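D-methionine-binding lipoprotein MetQ (Escherichia coli, PDB 4YAH) binds methionine as the substrate-binding lipoprotein of an ATP-driven D-methionine permease, the MetNIQ ABC transporter. Local coordinates at residues Gln50-Asp55 with Val247-Ser252; Tyr57-Glu62 with Ala240-Lys245. One frame throughout, in Å; residues are numbered along the deposited sequence.

How the interactions relate
From the N terminus the chain runs through helix 41-57, turns at Gly-58 and enters strand 60-66, an outermost strand of the six-stranded sheet. Helix 241-250 meets both of these elements much later in the sequence. Interaction 2 joins 57-62 to the first turns of that helix and closes a loop of 177 residues; interaction 1 joins 50-55 to its last turn and closes a wider one, inside which the first is nested. The two lie about 8 Å apart, centre to centre, and are bonded to each other through Ala-53 O with Leu-59 N and Gln-50 NE2 with Val-61 O. Together they tie the helix to one lobe's first helix-strand unit.

Interaction 1. Residues Gln50-Asp55 with Val247-Ser252; sequences QKVAKD and VQAYQS
Ala-53 and Ala-249 meet methyl to methyl where two helices of the six-stranded lobe of this periplasmic binding protein fold pack together, helix 41-57 against the last turn of helix 241-250. Their CA atoms are 5.1 Å apart, a close approach that the two small side chains permit. Ala-249 points its methyl at the other helix and Ala-53 turns its own to one side; the two still touch, CB to CB, at 3.7 Å. The Ala-249 methyl also lies against the backbone of its partner, with CB 3.7 Å from Ala-53 N.

Val-52 sets its two branches about the carbonyl of Ala-249. CG1, anti to the backbone N, rests on the backbone of Ala-249, 3.7 Å from its CA. The other branch, CG2, reaches past the Ala-249 carbonyl toward the hydroxyl of Ser-252. The Val-52 side chain also touches Glu-254 of helix 253-262. No hydrogen bond crosses between the segments; Lys-51 adds a salt bridge to Glu-254 beside them.

The chain leaves helix 241-250 through an inverse gamma turn centred on Gln-251, and Ser-252 becomes the N-cap of helix 253-262, its OG making a weak bond to Val-255 N. With chi1 at 63°, OG sits between the backbone N and carbonyl carbon of Ser-252 and turns back to the helix just ended. There Ser-252 OG donates to Ala-249 O at 2.7 Å, with a C=O...O angle of 158° and OG tilted 21° from the carbonyl plane.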
ATOM      1  N   GLN A  50     -16.678  -8.421   2.654  1.00 21.27           N
ATOM      2  CA  GLN A  50     -17.154  -9.793   2.762  1.00 20.47           C
ATOM      3  C   GLN A  50     -18.591  -9.816   3.260  1.00 25.31           C
ATOM      4  O   GLN A  50     -19.434 -10.549   2.746  1.00 23.94           O
ATOM      5  CB  GLN A  50     -16.226 -10.561   3.703  1.00 22.19           C
ATOM      6  CG  GLN A  50     -16.604 -11.987   4.009  1.00 25.03           C
ATOM      7  CD  GLN A  50     -15.646 -12.585   5.037  1.00 25.37           C
ATOM      8  OE1 GLN A  50     -15.468 -12.023   6.113  1.00 26.57           O
ATOM      9  NE2 GLN A  50     -14.989 -13.682   4.683  1.00 26.30           N
ATOM     10  N   LYS A  51     -18.866  -8.989   4.260  1.00 22.54           N
ATOM     11  CA  LYS A  51     -20.188  -8.915   4.852  1.00 25.90           C
ATOM     12  C   LYS A  51     -21.202  -8.346   3.865  1.00 27.23           C
ATOM     13  O   LYS A  51     -22.293  -8.899   3.708  1.00 27.82           O
ATOM     14  CB  LYS A  51     -20.141  -8.057   6.113  1.00 31.46           C
ATOM     15  CG  LYS A  51     -21.460  -7.899   6.841  1.00 38.28           C
ATOM     16  CD  LYS A  51     -21.574  -6.495   7.430  1.00 50.79           C
ATOM     17  CE  LYS A  51     -22.934  -6.255   8.050  1.00 62.54           C
ATOM     18  NZ  LYS A  51     -23.105  -4.850   8.499  1.00 69.66           N
ATOM     19  N   VAL A  52     -20.849  -7.234   3.220  1.00 24.31           N
ATOM     20  CA  VAL A  52     -21.716  -6.630   2.203  1.00 24.09           C
ATOM     21  C   VAL A  52     -22.017  -7.648   1.116  1.00 22.07           C
ATOM     22  O   VAL A  52     -23.159  -7.774   0.683  1.00 28.64           O
ATOM     23  CB  VAL A  52     -21.080  -5.361   1.577  1.00 25.29           C
ATOM     24  CG1 VAL A  52     -21.911  -4.836   0.389  1.00 24.46           C
ATOM     25  CG2 VAL A  52     -20.948  -4.275   2.616  1.00 25.83           C
ATOM     26  N   ALA A  53     -21.007  -8.398   0.688  1.00 21.20           N
ATOM     27  CA  ALA A  53     -21.209  -9.365  -0.387  1.00 21.82           C
ATOM     28  C   ALA A  53     -22.210 -10.433   0.028  1.00 25.43           C
ATOM     29  O   ALA A  53     -23.039 -10.863  -0.786  1.00 27.70           O
ATOM     30  CB  ALA A  53     -19.903  -9.998  -0.788  1.00 19.00           C
ATOM     31  N   LYS A  54     -22.132 -10.866   1.289  1.00 23.70           N
ATOM     32  CA  LYS A  54     -23.062 -11.861   1.810  1.00 23.30           C
ATOM     33  C   LYS A  54     -24.469 -11.278   1.899  1.00 28.01           C
ATOM     34  O   LYS A  54     -25.433 -11.882   1.427  1.00 31.91           O
ATOM     35  CB  LYS A  54     -22.602 -12.360   3.183  1.00 29.75           C
ATOM     36  CG  LYS A  54     -23.541 -13.396   3.811  1.00 34.19           C
ATOM     37  CD  LYS A  54     -22.905 -14.060   5.035  1.00 50.57           C
ATOM     38  CE  LYS A  54     -22.489 -13.041   6.095  1.00 65.74           C
ATOM     39  NZ  LYS A  54     -23.613 -12.135   6.487  1.00 72.60           N
ATOM     40  N   ASP A  55     -24.584 -10.096   2.492  1.00 24.97           N
ATOM     41  CA  ASP A  55     -25.884  -9.459   2.681  1.00 30.97           C
ATOM     42  C   ASP A  55     -26.573  -9.098   1.368  1.00 38.34           C
ATOM     43  O   ASP A  55     -27.776  -9.282   1.231  1.00 35.11           O
ATOM     44  CB  ASP A  55     -25.740  -8.196   3.532  1.00 33.17           C
ATOM     45  CG  ASP A  55     -25.330  -8.496   4.971  1.00 39.20           C
ATOM     46  OD1 ASP A  55     -25.332  -9.685   5.369  1.00 48.72           O
ATOM     47  OD2 ASP A  55     -25.014  -7.534   5.701  1.00 53.72           O
ATOM     48  N   VAL A 247     -16.373  -6.710  -6.278  1.00 17.79           N
ATOM     49  CA  VAL A 247     -15.984  -5.323  -6.522  1.00 16.29           C
ATOM     50  C   VAL A 247     -17.095  -4.400  -6.055  1.00 17.54           C
ATOM     51  O   VAL A 247     -16.835  -3.393  -5.402  1.00 18.10           O
ATOM     52  CB  VAL A 247     -15.660  -5.083  -8.008  1.00 16.40           C
ATOM     53  CG1 VAL A 247     -15.535  -3.593  -8.333  1.00 18.98           C
ATOM     54  CG2 VAL A 247     -14.377  -5.825  -8.386  1.00 16.84           C
ATOM     55  N   GLN A 248     -18.337  -4.734  -6.381  1.00 17.25           N
ATOM     56  CA  GLN A 248     -19.454  -3.881  -5.993  1.00 19.60           C
ATOM     57  C   GLN A 248     -19.613  -3.838  -4.472  1.00 23.76           C
ATOM     58  O   GLN A 248     -19.971  -2.798  -3.908  1.00 21.68           O
ATOM     59  CB  GLN A 248     -20.752  -4.350  -6.671  1.00 21.53           C
ATOM     60  CG  GLN A 248     -20.840  -3.865  -8.122  1.00 39.17           C
ATOM     61  CD  GLN A 248     -21.943  -4.526  -8.943  1.00 51.12           C
ATOM     62  OE1 GLN A 248     -23.062  -4.010  -9.032  1.00 43.80           O
ATOM     63  NE2 GLN A 248     -21.617  -5.648  -9.581  1.00 37.99           N
ATOM     64  N   ALA A 249     -19.310  -4.952  -3.811  1.00 18.81           N
ATOM     65  CA  ALA A 249     -19.406  -5.030  -2.358  1.00 21.23           C
ATOM     66  C   ALA A 249     -18.333  -4.166  -1.700  1.00 25.41           C
ATOM     67  O   ALA A 249     -18.588  -3.455  -0.729  1.00 20.82           O
ATOM     68  CB  ALA A 249     -19.285  -6.474  -1.904  1.00 17.93           C
ATOM     69  N   TYR A 250     -17.128  -4.229  -2.237  1.00 17.61           N
ATOM     70  CA  TYR A 250     -16.021  -3.461  -1.679  1.00 17.42           C
ATOM     71  C   TYR A 250     -16.246  -1.956  -1.891  1.00 20.36           C
ATOM     72  O   TYR A 250     -15.974  -1.128  -1.008  1.00 20.89           O
ATOM     73  CB  TYR A 250     -14.720  -3.910  -2.324  1.00 16.73           C
ATOM     74  CG  TYR A 250     -13.468  -3.659  -1.494  1.00 20.58           C
ATOM     75  CD1 TYR A 250     -12.748  -4.718  -0.973  1.00 19.87           C
ATOM     76  CD2 TYR A 250     -13.010  -2.379  -1.245  1.00 20.80           C
ATOM     77  CE1 TYR A 250     -11.602  -4.518  -0.226  1.00 19.89           C
ATOM     78  CE2 TYR A 250     -11.855  -2.170  -0.492  1.00 23.92           C
ATOM     79  CZ  TYR A 250     -11.169  -3.246   0.019  1.00 22.57           C
ATOM     80  OH  TYR A 250     -10.023  -3.067   0.774  1.00 24.56           O
ATOM     81  N   GLN A 251     -16.718  -1.601  -3.083  1.00 17.81           N
ATOM     82  CA  GLN A 251     -16.977  -0.212  -3.428  1.00 20.35           C
ATOM     83  C   GLN A 251     -18.338   0.238  -2.884  1.00 26.20           C
ATOM     84  O   GLN A 251     -19.260   0.561  -3.648  1.00 22.26           O
ATOM     85  CB  GLN A 251     -16.919  -0.038  -4.945  1.00 20.01           C
ATOM     86  CG  GLN A 251     -15.594  -0.453  -5.538  1.00 16.17           C
ATOM     87  CD  GLN A 251     -15.534  -0.221  -7.042  1.00 18.32           C
ATOM     88  OE1 GLN A 251     -16.568  -0.166  -7.717  1.00 16.99           O
ATOM     89  NE2 GLN A 251     -14.319  -0.088  -7.576  1.00 16.65           N
ATOM     90  N   SER A 252     -18.451   0.253  -1.558  1.00 22.64           N
ATOM     91  CA  SER A 252     -19.713   0.570  -0.898  1.00 23.88           C
ATOM     92  C   SER A 252     -19.486   1.563   0.218  1.00 25.17           C
ATOM     93  O   SER A 252     -18.382   1.667   0.741  1.00 22.59           O
ATOM     94  CB  SER A 252     -20.369  -0.696  -0.352  1.00 25.86           C
ATOM     95  OG  SER A 252     -19.568  -1.324   0.649  1.00 28.28           O
TER

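Interaction 2. Residues Tyr57-Glu62 with Ala240-Lys245; sequences YGLDVE and AENVKK
Backbones stay well apart between Tyr-57 and Lys-245, and likewise between Leu-59 and Asn-242, each pair having CA atoms 7.5 Å from one another, so the end of helix 41-57 and the turn into strand 60-66 meet the first turns of helix 241-250 mainly through side chains. The turn itself passes through Gly-58, which has positive phi.

Lys-245 lays its aliphatic chain over one face of the Tyr-57 ring. Its CG stands 4.0 Å from the ring centroid and only 9° off the normal, a CH-pi contact almost exactly over the centre. The chain then continues extended past CG, bringing CD to 3.9 Å from Tyr-57 CB and taking the ammonium group past the ring, where a water accepts from Lys-245 NZ (2.8 Å) and donates to Tyr-57 O (2.8 Å). The water thus bridges the charged end to the carbonyl of the same tyrosine whose ring lies under the lysine methylenes. On the same side of the ring, but out beyond its CE2 atom, lies Lys-245 O, 3.6 Å from CE2.

Leu-59 lies beside this pair and divides its two methyls between two residues. CD2 packs on Lys-245 CB at 3.8 Å, while CD1 meets the amide end of Asn-242, 3.5 Å from OD1. This is a van der Waals contact; the amide makes a hydrogen bond elsewhere, from ND2 to Pro-30 O.

Around the contact, Leu-59 also packs on Ile-33 of strand 32-38, which pairs in parallel with strand 60-66. The hydroxyl end of Tyr-57 reaches the side chain of Gln-248, one turn further along helix 241-250, and Val-61 touches Phe-246, so this helix lies against both the sheet's outer strand and the end of helix 41-57.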
ATOM      1  N   TYR A  57     -25.684 -10.143  -1.913  1.00 29.13           N
ATOM      2  CA  TYR A  57     -25.735 -11.192  -2.945  1.00 31.46           C
ATOM      3  C   TYR A  57     -25.792 -12.616  -2.426  1.00 38.57           C
ATOM      4  O   TYR A  57     -25.982 -13.546  -3.208  1.00 37.76           O
ATOM      5  CB  TYR A  57     -24.521 -11.104  -3.858  1.00 35.68           C
ATOM      6  CG  TYR A  57     -24.312  -9.738  -4.425  1.00 28.58           C
ATOM      7  CD1 TYR A  57     -25.169  -9.226  -5.388  1.00 35.42           C
ATOM      8  CD2 TYR A  57     -23.254  -8.955  -4.008  1.00 33.90           C
ATOM      9  CE1 TYR A  57     -24.980  -7.970  -5.906  1.00 39.70           C
ATOM     10  CE2 TYR A  57     -23.056  -7.703  -4.516  1.00 36.90           C
ATOM     11  CZ  TYR A  57     -23.918  -7.214  -5.468  1.00 46.07           C
ATOM     12  OH  TYR A  57     -23.717  -5.958  -5.978  1.00 42.01           O
ATOM     13  N   GLY A  58     -25.597 -12.804  -1.129  1.00 33.33           N
ATOM     14  CA  GLY A  58     -25.430 -14.143  -0.600  1.00 24.79           C
ATOM     15  C   GLY A  58     -24.186 -14.797  -1.169  1.00 37.11           C
ATOM     16  O   GLY A  58     -24.104 -16.019  -1.224  1.00 33.12           O
ATOM     17  N   LEU A  59     -23.216 -13.978  -1.583  1.00 28.78           N
ATOM     18  CA  LEU A  59     -21.951 -14.476  -2.116  1.00 20.81           C
ATOM     19  C   LEU A  59     -21.042 -14.904  -0.967  1.00 21.92           C
ATOM     20  O   LEU A  59     -20.916 -14.185   0.023  1.00 25.77           O
ATOM     21  CB  LEU A  59     -21.254 -13.400  -2.958  1.00 22.28           C
ATOM     22  CG  LEU A  59     -19.880 -13.760  -3.525  1.00 22.65           C
ATOM     23  CD1 LEU A  59     -20.020 -14.860  -4.569  1.00 28.16           C
ATOM     24  CD2 LEU A  59     -19.212 -12.523  -4.107  1.00 19.76           C
ATOM     25  N   ASP A  60     -20.401 -16.057  -1.109  1.00 23.03           N
ATOM     26  CA  ASP A  60     -19.497 -16.566  -0.088  1.00 24.76           C
ATOM     27  C   ASP A  60     -18.068 -16.147  -0.412  1.00 21.95           C
ATOM     28  O   ASP A  60     -17.381 -16.793  -1.202  1.00 22.81           O
ATOM     29  CB  ASP A  60     -19.611 -18.090   0.011  1.00 25.09           C
ATOM     30  CG  ASP A  60     -18.764 -18.675   1.129  1.00 52.42           C
ATOM     31  OD1 ASP A  60     -18.291 -17.906   2.000  1.00 51.72           O
ATOM     32  OD2 ASP A  60     -18.584 -19.914   1.141  1.00 65.87           O
ATOM     33  N   VAL A  61     -17.635 -15.041   0.190  1.00 22.10           N
ATOM     34  CA  VAL A  61     -16.260 -14.571   0.052  1.00 23.49           C
ATOM     35  C   VAL A  61     -15.362 -15.124   1.166  1.00 22.50           C
ATOM     36  O   VAL A  61     -15.656 -14.965   2.348  1.00 25.47           O
ATOM     37  CB  VAL A  61     -16.203 -13.043   0.080  1.00 23.82           C
ATOM     38  CG1 VAL A  61     -14.752 -12.548   0.004  1.00 22.70           C
ATOM     39  CG2 VAL A  61     -17.035 -12.464  -1.072  1.00 23.64           C
ATOM     40  N   GLU A  62     -14.274 -15.771   0.760  1.00 20.00           N
ATOM     41  CA  GLU A  62     -13.253 -16.245   1.678  1.00 23.00           C
ATOM     42  C   GLU A  62     -12.048 -15.327   1.597  1.00 23.28           C
ATOM     43  O   GLU A  62     -11.481 -15.160   0.516  1.00 19.56           O
ATOM     44  CB  GLU A  62     -12.843 -17.679   1.340  1.00 24.13           C
ATOM     45  CG  GLU A  62     -11.810 -18.222   2.290  1.00 26.46           C
ATOM     46  CD  GLU A  62     -11.401 -19.641   1.956  1.00 41.01           C
ATOM     47  OE1 GLU A  62     -12.103 -20.291   1.154  1.00 28.51           O
ATOM     48  OE2 GLU A  62     -10.374 -20.111   2.491  1.00 38.77           O
ATOM     49  N   ALA A 240     -15.550 -12.586 -14.417  1.00 19.50           N
ATOM     50  CA  ALA A 240     -16.331 -13.541 -13.649  1.00 18.99           C
ATOM     51  C   ALA A 240     -17.395 -12.821 -12.848  1.00 20.28           C
ATOM     52  O   ALA A 240     -17.147 -11.768 -12.272  1.00 19.79           O
ATOM     53  CB  ALA A 240     -15.435 -14.355 -12.740  1.00 21.46           C
ATOM     54  N   GLU A 241     -18.587 -13.404 -12.797  1.00 16.43           N
ATOM     55  CA  GLU A 241     -19.685 -12.753 -12.110  1.00 17.86           C
ATOM     56  C   GLU A 241     -19.361 -12.551 -10.627  1.00 21.70           C
ATOM     57  O   GLU A 241     -19.768 -11.537 -10.064  1.00 19.90           O
ATOM     58  CB  GLU A 241     -20.982 -13.549 -12.292  1.00 19.28           C
ATOM     59  CG  GLU A 241     -21.499 -13.513 -13.741  1.00 22.71           C
ATOM     60  CD  GLU A 241     -21.751 -12.104 -14.277  1.00 25.98           C
ATOM     61  OE1 GLU A 241     -22.444 -11.322 -13.596  1.00 27.02           O
ATOM     62  OE2 GLU A 241     -21.257 -11.788 -15.385  1.00 24.14           O
ATOM     63  N   ASN A 242     -18.621 -13.475  -9.999  1.00 17.71           N
ATOM     64  CA  ASN A 242     -18.320 -13.343  -8.572  1.00 17.10           C
ATOM     65  C   ASN A 242     -17.325 -12.224  -8.335  1.00 18.42           C
ATOM     66  O   ASN A 242     -17.381 -11.577  -7.304  1.00 18.56           O
ATOM     67  CB  ASN A 242     -17.794 -14.642  -7.982  1.00 19.02           C
ATOM     68  CG  ASN A 242     -18.869 -15.692  -7.900  1.00 22.95           C
ATOM     69  OD1 ASN A 242     -20.056 -15.374  -8.001  1.00 20.34           O
ATOM     70  ND2 ASN A 242     -18.471 -16.931  -7.690  1.00 23.34           N
ATOM     71  N   VAL A 243     -16.435 -12.003  -9.296  1.00 17.36           N
ATOM     72  CA  VAL A 243     -15.490 -10.887  -9.235  1.00 17.05           C
ATOM     73  C   VAL A 243     -16.269  -9.577  -9.257  1.00 19.49           C
ATOM     74  O   VAL A 243     -16.019  -8.679  -8.445  1.00 18.68           O
ATOM     75  CB  VAL A 243     -14.498 -10.940 -10.408  1.00 19.68           C
ATOM     76  CG1 VAL A 243     -13.695  -9.628 -10.536  1.00 17.72           C
ATOM     77  CG2 VAL A 243     -13.566 -12.130 -10.243  1.00 18.25           C
ATOM     78  N   LYS A 244     -17.229  -9.471 -10.176  1.00 17.75           N
ATOM     79  CA  LYS A 244     -18.009  -8.246 -10.312  1.00 18.95           C
ATOM     80  C   LYS A 244     -18.757  -7.971  -9.016  1.00 20.40           C
ATOM     81  O   LYS A 244     -18.816  -6.826  -8.556  1.00 19.16           O
ATOM     82  CB  LYS A 244     -18.992  -8.336 -11.475  1.00 22.99           C
ATOM     83  CG  LYS A 244     -18.343  -8.407 -12.839  1.00 23.61           C
ATOM     84  CD  LYS A 244     -19.438  -8.478 -13.926  1.00 29.32           C
ATOM     85  CE  LYS A 244     -18.926  -9.096 -15.192  1.00 34.23           C
ATOM     86  NZ  LYS A 244     -20.003  -9.192 -16.230  1.00 27.52           N
ATOM     87  N   LYS A 245     -19.301  -9.022  -8.411  1.00 19.22           N
ATOM     88  CA  LYS A 245     -20.023  -8.872  -7.162  1.00 19.53           C
ATOM     89  C   LYS A 245     -19.113  -8.384  -6.044  1.00 17.50           C
ATOM     90  O   LYS A 245     -19.499  -7.528  -5.252  1.00 20.05           O
ATOM     91  CB  LYS A 245     -20.652 -10.193  -6.737  1.00 20.96           C
ATOM     92  CG  LYS A 245     -21.869 -10.589  -7.540  1.00 22.24           C
ATOM     93  CD  LYS A 245     -22.367 -11.931  -7.042  1.00 24.77           C
ATOM     94  CE  LYS A 245     -23.613 -12.346  -7.760  1.00 29.65           C
ATOM     95  NZ  LYS A 245     -23.869 -13.795  -7.568  1.00 23.75           N
TER
HETATM   96  O   HOH W   1     -24.079 -14.647  -4.931  1.00 27.83           O